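Local coordinates for brain-specific angiogenesis inhibitor 1-associated protein 2-like protein 2 (Mus musculus, PDB 3OK8), which binds phosphoinositide headgroups and induces planar or gently curved membrane structures, the piece described here being its membrane-binding I-BAR (IMD) domain, at residues Q9-T14 with H123-Y128; A16-I21 with R176-E181; H130-L135 with A165-F170. One frame throughout, in Å; residues are numbered along the deposited sequence.

Interaction 1 (Q9-T14 with H123-Y128)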
loop_
_atom_site.group_PDB
_atom_site.type_symbol
_atom_site.label_atom_id
_atom_site.label_comp_id
_atom_site.label_asym_id
_atom_site.label_seq_id
_atom_site.Cartn_x
_atom_site.Cartn_y
_atom_site.Cartn_z
ATOM N N GLN A 9 -31.455 21.817 33.576
ATOM C CA GLN A 9 -30.040 21.556 33.331
ATOM C C GLN A 9 -29.836 20.110 32.882
ATOM O O GLN A 9 -29.294 19.852 31.815
ATOM C CB GLN A 9 -29.218 21.847 34.588
ATOM C CG GLN A 9 -27.933 21.044 34.698
ATOM C CD GLN A 9 -26.895 21.456 33.672
ATOM O OE1 GLN A 9 -26.996 22.530 33.067
ATOM N NE2 GLN A 9 -25.883 20.606 33.475
ATOM N N PHE A 10 -30.271 19.165 33.702
ATOM C CA PHE A 10 -30.229 17.770 33.308
ATOM C C PHE A 10 -30.895 17.597 31.956
ATOM O O PHE A 10 -30.352 16.951 31.056
ATOM C CB PHE A 10 -30.898 16.886 34.358
ATOM C CG PHE A 10 -29.982 16.485 35.469
ATOM C CD1 PHE A 10 -29.393 15.234 35.479
ATOM C CD2 PHE A 10 -29.686 17.366 36.489
ATOM C CE1 PHE A 10 -28.540 14.863 36.498
ATOM C CE2 PHE A 10 -28.833 17.004 37.514
ATOM C CZ PHE A 10 -28.259 15.751 37.519
ATOM N N TYR A 11 -32.069 18.188 31.811
ATOM C CA TYR A 11 -32.811 18.078 30.568
ATOM C C TYR A 11 -31.984 18.557 29.395
ATOM O O TYR A 11 -31.945 17.903 28.359
ATOM C CB TYR A 11 -34.096 18.887 30.606
ATOM C CG TYR A 11 -34.801 18.868 29.281
ATOM C CD1 TYR A 11 -35.623 17.808 28.934
ATOM C CD2 TYR A 11 -34.622 19.893 28.358
ATOM C CE1 TYR A 11 -36.263 17.771 27.716
ATOM C CE2 TYR A 11 -35.257 19.865 27.137
ATOM C CZ TYR A 11 -36.078 18.799 26.822
ATOM O OH TYR A 11 -36.727 18.751 25.612
ATOM N N ARG A 12 -31.343 19.711 29.558
ATOM C CA ARG A 12 -30.522 20.293 28.498
ATOM C C ARG A 12 -29.264 19.469 28.225
ATOM O O ARG A 12 -28.884 19.276 27.075
ATOM C CB ARG A 12 -30.148 21.742 28.830
ATOM C CG ARG A 12 -31.222 22.761 28.463
ATOM C CD ARG A 12 -31.177 24.018 29.340
ATOM N NE ARG A 12 -29.873 24.237 29.964
ATOM C CZ ARG A 12 -29.685 24.481 31.261
ATOM N NH1 ARG A 12 -30.722 24.563 32.094
ATOM N NH2 ARG A 12 -28.453 24.660 31.727
ATOM N N SER A 13 -28.630 18.988 29.291
ATOM C CA SER A 13 -27.402 18.208 29.184
ATOM C C SER A 13 -27.633 16.868 28.505
ATOM O O SER A 13 -26.813 16.414 27.713
ATOM C CB SER A 13 -26.788 17.986 30.564
ATOM O OG SER A 13 -25.909 19.046 30.895
ATOM N N THR A 14 -28.753 16.234 28.829
ATOM C CA THR A 14 -29.127 14.971 28.208
ATOM C C THR A 14 -29.464 15.170 26.731
ATOM O O THR A 14 -29.217 14.296 25.897
ATOM C CB THR A 14 -30.337 14.345 28.916
ATOM O OG1 THR A 14 -30.051 14.202 30.313
ATOM C CG2 THR A 14 -30.653 12.984 28.322
ATOM N N HIS A 123 -38.546 9.078 23.496
ATOM C CA HIS A 123 -39.038 8.459 24.721
ATOM C C HIS A 123 -38.665 9.331 25.913
ATOM O O HIS A 123 -39.503 9.635 26.758
ATOM C CB HIS A 123 -38.441 7.060 24.878
ATOM C CG HIS A 123 -38.965 6.301 26.059
ATOM N ND1 HIS A 123 -38.386 6.376 27.309
ATOM C CD2 HIS A 123 -39.999 5.434 26.176
ATOM C CE1 HIS A 123 -39.042 5.592 28.144
ATOM N NE2 HIS A 123 -40.025 5.007 27.483
ATOM N N TYR A 124 -37.404 9.746 25.963
ATOM C CA TYR A 124 -36.927 10.570 27.057
ATOM C C TYR A 124 -37.639 11.909 27.117
ATOM O O TYR A 124 -38.136 12.302 28.165
ATOM C CB TYR A 124 -35.429 10.810 26.954
ATOM C CG TYR A 124 -34.963 11.930 27.850
ATOM C CD1 TYR A 124 -34.647 13.178 27.332
ATOM C CD2 TYR A 124 -34.864 11.746 29.220
ATOM C CE1 TYR A 124 -34.229 14.206 28.155
ATOM C CE2 TYR A 124 -34.446 12.763 30.049
ATOM C CZ TYR A 124 -34.133 13.992 29.516
ATOM O OH TYR A 124 -33.720 15.003 30.356
ATOM N N GLU A 125 -37.675 12.627 26.003
ATOM C CA GLU A 125 -38.316 13.934 26.016
ATOM C C GLU A 125 -39.770 13.852 26.494
ATOM O O GLU A 125 -40.187 14.602 27.378
ATOM C CB GLU A 125 -38.246 14.593 24.646
ATOM C CG GLU A 125 -38.388 16.098 24.722
ATOM C CD GLU A 125 -38.480 16.747 23.362
ATOM O OE1 GLU A 125 -37.839 16.245 22.409
ATOM O OE2 GLU A 125 -39.196 17.764 23.253
ATOM N N ILE A 126 -40.530 12.931 25.910
ATOM C CA ILE A 126 -41.942 12.783 26.215
ATOM C C ILE A 126 -42.189 12.419 27.676
ATOM O O ILE A 126 -43.156 12.880 28.266
ATOM C CB ILE A 126 -42.617 11.745 25.301
ATOM C CG1 ILE A 126 -44.140 11.873 25.382
ATOM C CG2 ILE A 126 -42.182 10.340 25.668
ATOM C CD1 ILE A 126 -44.886 10.910 24.477
ATOM N N GLU A 127 -41.326 11.600 28.267
ATOM C CA GLU A 127 -41.516 11.239 29.665
ATOM C C GLU A 127 -41.180 12.408 30.567
ATOM O O GLU A 127 -41.806 12.591 31.603
ATOM C CB GLU A 127 -40.694 10.017 30.078
ATOM C CG GLU A 127 -40.903 9.659 31.546
ATOM C CD GLU A 127 -40.316 8.316 31.964
ATOM O OE1 GLU A 127 -40.441 7.984 33.161
ATOM O OE2 GLU A 127 -39.736 7.596 31.119
ATOM N N TYR A 128 -40.190 13.201 30.167
ATOM C CA TYR A 128 -39.806 14.382 30.926
ATOM C C TYR A 128 -40.952 15.392 30.956
ATOM O O TYR A 128 -41.297 15.929 32.005
ATOM C CB TYR A 128 -38.552 15.014 30.326
ATOM C CG TYR A 128 -38.048 16.234 31.062
ATOM C CD1 TYR A 128 -38.594 17.489 30.822
ATOM C CD2 TYR A 128 -37.018 16.135 31.985
ATOM C CE1 TYR A 128 -38.135 18.606 31.485
ATOM C CE2 TYR A 128 -36.550 17.245 32.649
ATOM C CZ TYR A 128 -37.114 18.477 32.395
ATOM O OH TYR A 128 -36.651 19.584 33.051
HETATM O O HOH W 1 -31.743 13.813 31.991
#

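Interaction 2 (A16-I21 with R176-E181)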
loop_
_atom_site.group_PDB
_atom_site.type_symbol
_atom_site.label_atom_id
_atom_site.label_comp_id
_atom_site.label_asym_id
_atom_site.label_seq_id
_atom_site.Cartn_x
_atom_site.Cartn_y
_atom_site.Cartn_z
ATOM N N ALA A 16 -28.224 17.600 24.776
ATOM C CA ALA A 16 -26.977 17.902 24.091
ATOM C C ALA A 16 -26.270 16.625 23.634
ATOM O O ALA A 16 -25.555 16.627 22.635
ATOM C CB ALA A 16 -26.071 18.699 25.002
ATOM N N ILE A 17 -26.472 15.545 24.380
ATOM C CA ILE A 17 -25.834 14.268 24.104
ATOM C C ILE A 17 -26.523 13.500 22.983
ATOM O O ILE A 17 -25.863 13.018 22.061
ATOM C CB ILE A 17 -25.787 13.394 25.348
ATOM C CG1 ILE A 17 -24.804 13.985 26.356
ATOM C CG2 ILE A 17 -25.407 11.962 24.965
ATOM C CD1 ILE A 17 -24.791 13.266 27.694
ATOM N N TYR A 18 -27.841 13.375 23.068
ATOM C CA TYR A 18 -28.618 12.825 21.964
ATOM C C TYR A 18 -28.408 13.614 20.677
ATOM O O TYR A 18 -28.408 13.046 19.582
ATOM C CB TYR A 18 -30.105 12.793 22.315
ATOM C CG TYR A 18 -30.431 11.672 23.257
ATOM C CD1 TYR A 18 -30.265 10.350 22.859
ATOM C CD2 TYR A 18 -30.883 11.922 24.554
ATOM C CE1 TYR A 18 -30.543 9.312 23.715
ATOM C CE2 TYR A 18 -31.166 10.883 25.419
ATOM C CZ TYR A 18 -30.996 9.583 24.990
ATOM O OH TYR A 18 -31.257 8.535 25.824
ATOM N N LYS A 19 -28.236 14.926 20.802
ATOM C CA LYS A 19 -27.994 15.746 19.624
ATOM C C LYS A 19 -26.570 15.596 19.094
ATOM O O LYS A 19 -26.347 15.759 17.899
ATOM C CB LYS A 19 -28.343 17.214 19.861
ATOM C CG LYS A 19 -29.821 17.543 19.626
ATOM C CD LYS A 19 -30.723 16.984 20.741
ATOM C CE LYS A 19 -32.193 16.966 20.342
ATOM N NZ LYS A 19 -32.781 18.338 20.286
ATOM N N SER A 20 -25.615 15.284 19.968
ATOM C CA SER A 20 -24.251 15.005 19.510
ATOM C C SER A 20 -24.242 13.732 18.683
ATOM O O SER A 20 -23.552 13.630 17.669
ATOM C CB SER A 20 -23.290 14.837 20.688
ATOM O OG SER A 20 -22.751 16.073 21.106
ATOM N N ILE A 21 -25.008 12.748 19.135
ATOM C CA ILE A 21 -25.068 11.466 18.455
ATOM C C ILE A 21 -25.741 11.608 17.090
ATOM O O ILE A 21 -25.267 11.076 16.105
ATOM C CB ILE A 21 -25.814 10.409 19.307
ATOM C CG1 ILE A 21 -25.033 10.104 20.590
ATOM C CG2 ILE A 21 -26.077 9.139 18.497
ATOM C CD1 ILE A 21 -25.786 9.192 21.560
ATOM N N ARG A 176 -27.178 9.490 32.569
ATOM C CA ARG A 176 -26.215 8.399 32.606
ATOM C C ARG A 176 -26.425 7.445 31.425
ATOM O O ARG A 176 -25.475 7.078 30.736
ATOM C CB ARG A 176 -26.323 7.655 33.936
ATOM C CG ARG A 176 -25.673 6.295 33.952
ATOM C CD ARG A 176 -26.346 5.377 34.976
ATOM N NE ARG A 176 -26.080 3.967 34.688
ATOM C CZ ARG A 176 -26.590 3.303 33.651
ATOM N NH1 ARG A 176 -26.290 2.024 33.467
ATOM N NH2 ARG A 176 -27.397 3.913 32.792
ATOM N N ALA A 177 -27.671 7.062 31.174
ATOM C CA ALA A 177 -27.963 6.167 30.060
ATOM C C ALA A 177 -27.621 6.785 28.691
ATOM O O ALA A 177 -27.201 6.081 27.769
ATOM C CB ALA A 177 -29.409 5.718 30.107
ATOM N N ALA A 178 -27.785 8.098 28.563
ATOM C CA ALA A 178 -27.463 8.782 27.314
ATOM C C ALA A 178 -25.955 8.907 27.112
ATOM O O ALA A 178 -25.457 8.755 25.988
ATOM C CB ALA A 178 -28.121 10.146 27.262
ATOM N N GLU A 179 -25.241 9.211 28.198
ATOM C CA GLU A 179 -23.779 9.209 28.196
ATOM C C GLU A 179 -23.256 7.856 27.759
ATOM O O GLU A 179 -22.313 7.760 26.963
ATOM C CB GLU A 179 -23.233 9.481 29.599
ATOM C CG GLU A 179 -23.088 10.942 29.978
ATOM C CD GLU A 179 -22.636 11.118 31.428
ATOM O OE1 GLU A 179 -23.020 10.282 32.288
ATOM O OE2 GLU A 179 -21.898 12.088 31.709
ATOM N N LEU A 180 -23.855 6.810 28.318
ATOM C CA LEU A 180 -23.439 5.449 28.037
ATOM C C LEU A 180 -23.540 5.130 26.543
ATOM O O LEU A 180 -22.585 4.635 25.951
ATOM C CB LEU A 180 -24.256 4.454 28.858
ATOM C CG LEU A 180 -23.742 3.014 28.915
ATOM C CD1 LEU A 180 -22.247 2.953 29.209
ATOM C CD2 LEU A 180 -24.511 2.229 29.959
ATOM N N GLU A 181 -24.701 5.413 25.955
ATOM C CA GLU A 181 -24.943 5.214 24.530
ATOM C C GLU A 181 -23.890 5.907 23.672
ATOM O O GLU A 181 -23.421 5.362 22.667
ATOM C CB GLU A 181 -26.326 5.751 24.158
ATOM C CG GLU A 181 -27.469 4.948 24.750
ATOM C CD GLU A 181 -27.495 3.506 24.266
ATOM O OE1 GLU A 181 -27.427 2.596 25.121
ATOM O OE2 GLU A 181 -27.587 3.277 23.036
#

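Interaction 3 (H130-L135 with A165-F170)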
loop_
_atom_site.group_PDB
_atom_site.type_symbol
_atom_site.label_atom_id
_atom_site.label_comp_id
_atom_site.label_asym_id
_atom_site.label_seq_id
_atom_site.Cartn_x
_atom_site.Cartn_y
_atom_site.Cartn_z
ATOM N N HIS A 130 -44.152 14.862 30.686
ATOM C CA HIS A 130 -45.274 14.383 31.496
ATOM C C HIS A 130 -45.043 14.570 32.993
ATOM O O HIS A 130 -45.874 15.156 33.694
ATOM C CB HIS A 130 -45.558 12.912 31.201
ATOM C CG HIS A 130 -46.217 12.682 29.879
ATOM N ND1 HIS A 130 -46.206 13.621 28.870
ATOM C CD2 HIS A 130 -46.881 11.609 29.387
ATOM C CE1 HIS A 130 -46.849 13.144 27.819
ATOM N NE2 HIS A 130 -47.266 11.924 28.105
ATOM N N ARG A 131 -43.919 14.044 33.472
ATOM C CA ARG A 131 -43.512 14.178 34.861
ATOM C C ARG A 131 -43.490 15.644 35.249
ATOM O O ARG A 131 -43.965 16.029 36.326
ATOM C CB ARG A 131 -42.120 13.576 35.063
ATOM C CG ARG A 131 -42.075 12.074 34.903
ATOM C CD ARG A 131 -40.697 11.506 35.202
ATOM N NE ARG A 131 -40.720 10.047 35.159
ATOM C CZ ARG A 131 -40.955 9.275 36.215
ATOM N NH1 ARG A 131 -41.175 9.816 37.407
ATOM N NH2 ARG A 131 -40.968 7.958 36.080
ATOM N N ALA A 132 -42.929 16.457 34.357
ATOM C CA ALA A 132 -42.848 17.893 34.562
ATOM C C ALA A 132 -44.246 18.469 34.744
ATOM O O ALA A 132 -44.492 19.247 35.661
ATOM C CB ALA A 132 -42.147 18.553 33.391
ATOM N N ALA A 133 -45.160 18.059 33.873
ATOM C CA ALA A 133 -46.527 18.554 33.897
ATOM C C ALA A 133 -47.295 18.046 35.112
ATOM O O ALA A 133 -47.871 18.834 35.865
ATOM C CB ALA A 133 -47.246 18.168 32.621
ATOM N N ASN A 134 -47.314 16.729 35.290
ATOM C CA ASN A 134 -48.005 16.124 36.419
ATOM C C ASN A 134 -47.454 16.618 37.750
ATOM O O ASN A 134 -48.161 16.633 38.757
ATOM C CB ASN A 134 -47.944 14.596 36.345
ATOM C CG ASN A 134 -49.082 14.007 35.532
ATOM O OD1 ASN A 134 -50.164 14.586 35.445
ATOM N ND2 ASN A 134 -48.845 12.843 34.939
ATOM N N LEU A 135 -46.193 17.032 37.745
ATOM C CA LEU A 135 -45.570 17.526 38.964
ATOM C C LEU A 135 -45.980 18.959 39.275
ATOM O O LEU A 135 -46.480 19.230 40.356
ATOM C CB LEU A 135 -44.051 17.415 38.896
ATOM C CG LEU A 135 -43.279 17.926 40.113
ATOM C CD1 LEU A 135 -43.865 17.376 41.407
ATOM C CD2 LEU A 135 -41.808 17.551 39.988
ATOM N N ALA A 165 -39.062 13.455 43.779
ATOM C CA ALA A 165 -37.970 12.517 44.009
ATOM C C ALA A 165 -37.820 11.577 42.806
ATOM O O ALA A 165 -36.706 11.327 42.342
ATOM C CB ALA A 165 -38.194 11.728 45.299
ATOM N N GLN A 166 -38.949 11.081 42.302
ATOM C CA GLN A 166 -38.986 10.211 41.132
ATOM C C GLN A 166 -38.433 10.893 39.881
ATOM O O GLN A 166 -37.751 10.264 39.057
ATOM C CB GLN A 166 -40.418 9.757 40.869
ATOM C CG GLN A 166 -41.017 8.969 42.009
ATOM C CD GLN A 166 -42.469 8.619 41.776
ATOM O OE1 GLN A 166 -43.080 9.041 40.791
ATOM N NE2 GLN A 166 -43.031 7.837 42.681
ATOM N N MET A 167 -38.739 12.177 39.735
ATOM C CA MET A 167 -38.216 12.942 38.616
ATOM C C MET A 167 -36.706 13.156 38.736
ATOM O O MET A 167 -36.000 13.160 37.731
ATOM C CB MET A 167 -38.947 14.276 38.461
ATOM C CG MET A 167 -38.633 14.982 37.147
ATOM S SD MET A 167 -39.844 16.230 36.694
ATOM C CE MET A 167 -39.196 16.831 35.128
ATOM N N GLN A 168 -36.210 13.335 39.957
ATOM C CA GLN A 168 -34.768 13.438 40.157
ATOM C C GLN A 168 -34.099 12.136 39.730
ATOM O O GLN A 168 -33.076 12.148 39.044
ATOM C CB GLN A 168 -34.424 13.745 41.616
ATOM C CG GLN A 168 -34.614 15.204 42.013
ATOM C CD GLN A 168 -34.214 15.479 43.455
ATOM O OE1 GLN A 168 -34.545 14.713 44.358
ATOM N NE2 GLN A 168 -33.498 16.578 43.674
ATOM N N ALA A 169 -34.694 11.018 40.140
ATOM C CA ALA A 169 -34.183 9.693 39.817
ATOM C C ALA A 169 -34.128 9.477 38.314
ATOM O O ALA A 169 -33.076 9.147 37.776
ATOM C CB ALA A 169 -35.036 8.624 40.461
ATOM N N PHE A 170 -35.276 9.655 37.663
ATOM C CA PHE A 170 -35.438 9.519 36.213
ATOM C C PHE A 170 -34.469 10.397 35.418
ATOM O O PHE A 170 -33.727 9.910 34.578
ATOM C CB PHE A 170 -36.893 9.832 35.830
ATOM C CG PHE A 170 -37.080 10.317 34.408
ATOM C CD1 PHE A 170 -36.992 11.668 34.101
ATOM C CD2 PHE A 170 -37.386 9.428 33.391
ATOM C CE1 PHE A 170 -37.179 12.119 32.810
ATOM C CE2 PHE A 170 -37.575 9.874 32.101
ATOM C CZ PHE A 170 -37.473 11.223 31.808
#

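Interaction 1 (Q9-T14 with H123-Y128)
Y124 reaches across to Y11 and T14 of helix 5-66. Its CG stands anti to the backbone N (chi1 165°), which carries the hydroxyl to the facing helix, where OH comes within 3.2 Å of Y11 CA. T14 CG2 sits over one face of the Y124 ring, 3.9 Å from the centroid, in a CH-pi contact; a threonine suits the place because its methyl, anti to the backbone N, can meet the ring while OG1 stands on the other branch, beside that N. A water lies 2.8 Å from Y124 OH, and its apparent link to T14 OG1 is too short to be trusted. The Y11 and Y124 rings are inclined by only 22° but slid apart, so they barely overlap.

The two segments run antiparallel, at 166°, as neighbouring helices of the three-helix bundle of the IMD domain, and the three tyrosines form an aromatic cluster that fills the gap between axes 11.5 Å apart. At E125 the aliphatic part of the chain does the touching: CG lies near the plane of the Y11 ring, at its edge, 3.3 Å from Y11 OH. Y128 finishes the cluster. Y11 CD1 stands over the centre of one face of the Y128 ring, 3.5 Å from Y128 CD1, the two ring planes meeting obliquely, and Y11 CB rests 3.5 Å from Y128 CZ, while the Y128 hydroxyl makes a weak hydrogen bond to the backbone O of M7.

Interaction 2 (A16-I21 with R176-E181)
This is an apolar contact between the first and third helices of the IMD three-helix bundle, in which I17 and Y18 of helix 5-66 pack on A178 of helix 153-217 and I21 meets E181. The segments run nearly parallel, at 20°, with their axes 9.4 Å apart. An alanine suits the centre: A178, with a single methyl pointing toward helix 5-66, lets its CA come to 6.6 Å from I17 CA.

I17 uses both branches. CG2, anti to the backbone N, comes down on the main chain, 3.4 Å from A178 O, and CD1 at the end of the other branch meets the methylene of E179, 3.7 Å from its CG. The CB of Y18 points to one side of the neighbouring helix, but the ring end comes nearer (chi1 -76°), so that CE2 lies 3.6 Å from A178 CB, which approaches the ring obliquely. The Y18 hydroxyl, bonded to S120 OG, ties it to helix 71-147, and the CE2 side of the ring to helix 153-217. One turn on, I21 CD1 reaches the base of E181, 4.3 Å from its CB, and the carboxylate of E181 carries on to R184 and R185 in salt bridges. E179 keeps its chain extended beyond CG, and its carboxylate reaches the second subunit, OE2 hydrogen-bonded to S68 OG there.

Interaction 3 (H130-L135 with A165-F170)
R131 NE is held from two directions: E127 of the same helix binds it through OE1 in a salt bridge, and on the far helix F170 offers its ring, NE standing over one face and 3.7 Å from F170 CG. The guanidinium and ring planes are 22° apart; NE lies over the ring toward its rim, while F170 CB lies over one face of the guanidinium. R131 CD adds a CH-pi contact, 4.1 Å from the centroid of F170. The arginine chain is extended from CG to NE, and this length carries its head across to the opposing helix; a long chain with a flat, charged end suits a place at the border of the contact.

At its other end the guanidinium meets Q166, but by the aliphatic part: R131 NH1 is 3.5 Å from Q166 CB, and the glutamine side chain crosses the arginine at about a right angle. Further in, M167 threads between the helices. With CG anti to its backbone N (chi1 -168°) and the chain straight beyond, its sulfur arrives 3.9 Å from R131 CB and 4.1 Å from L135 CD2, and its CE packs 3.8 Å from A132 CB. A132 offers only a methyl there. These segments belong to the second and third helices of the three-helix bundle, which run antiparallel at 165°.

The chemistry implies a layered contact: M167 and L135 in the buried part, with A132 and R131 toward the border, where the arginine's charge is met by E127 and its chain is sheltered by F170.

All three interactions lie within the IMD domain's three-helix bundle, and each joins a different pair of helices: interaction 1 unites helices 5-66 and 71-147, interaction 2 helices 5-66 and 153-217, interaction 3 helices 71-147 and 153-217. Along the chain, interaction 1 is complete before 130-135 is reached, whereas interaction 2 starts between its two segments and ends beyond interaction 3. The centre of interaction 1 lies about 11 Å from those of interactions 2 and 3. T14 touches A178; Y124, E127 and Y128 touch F170, and Y128 also M167. Interactions 2 and 3, about 20 Å apart between centres, do not touch. The contacts thus bind all three helices together over one region of the elongated bundle, which pairs antiparallel with a second subunit.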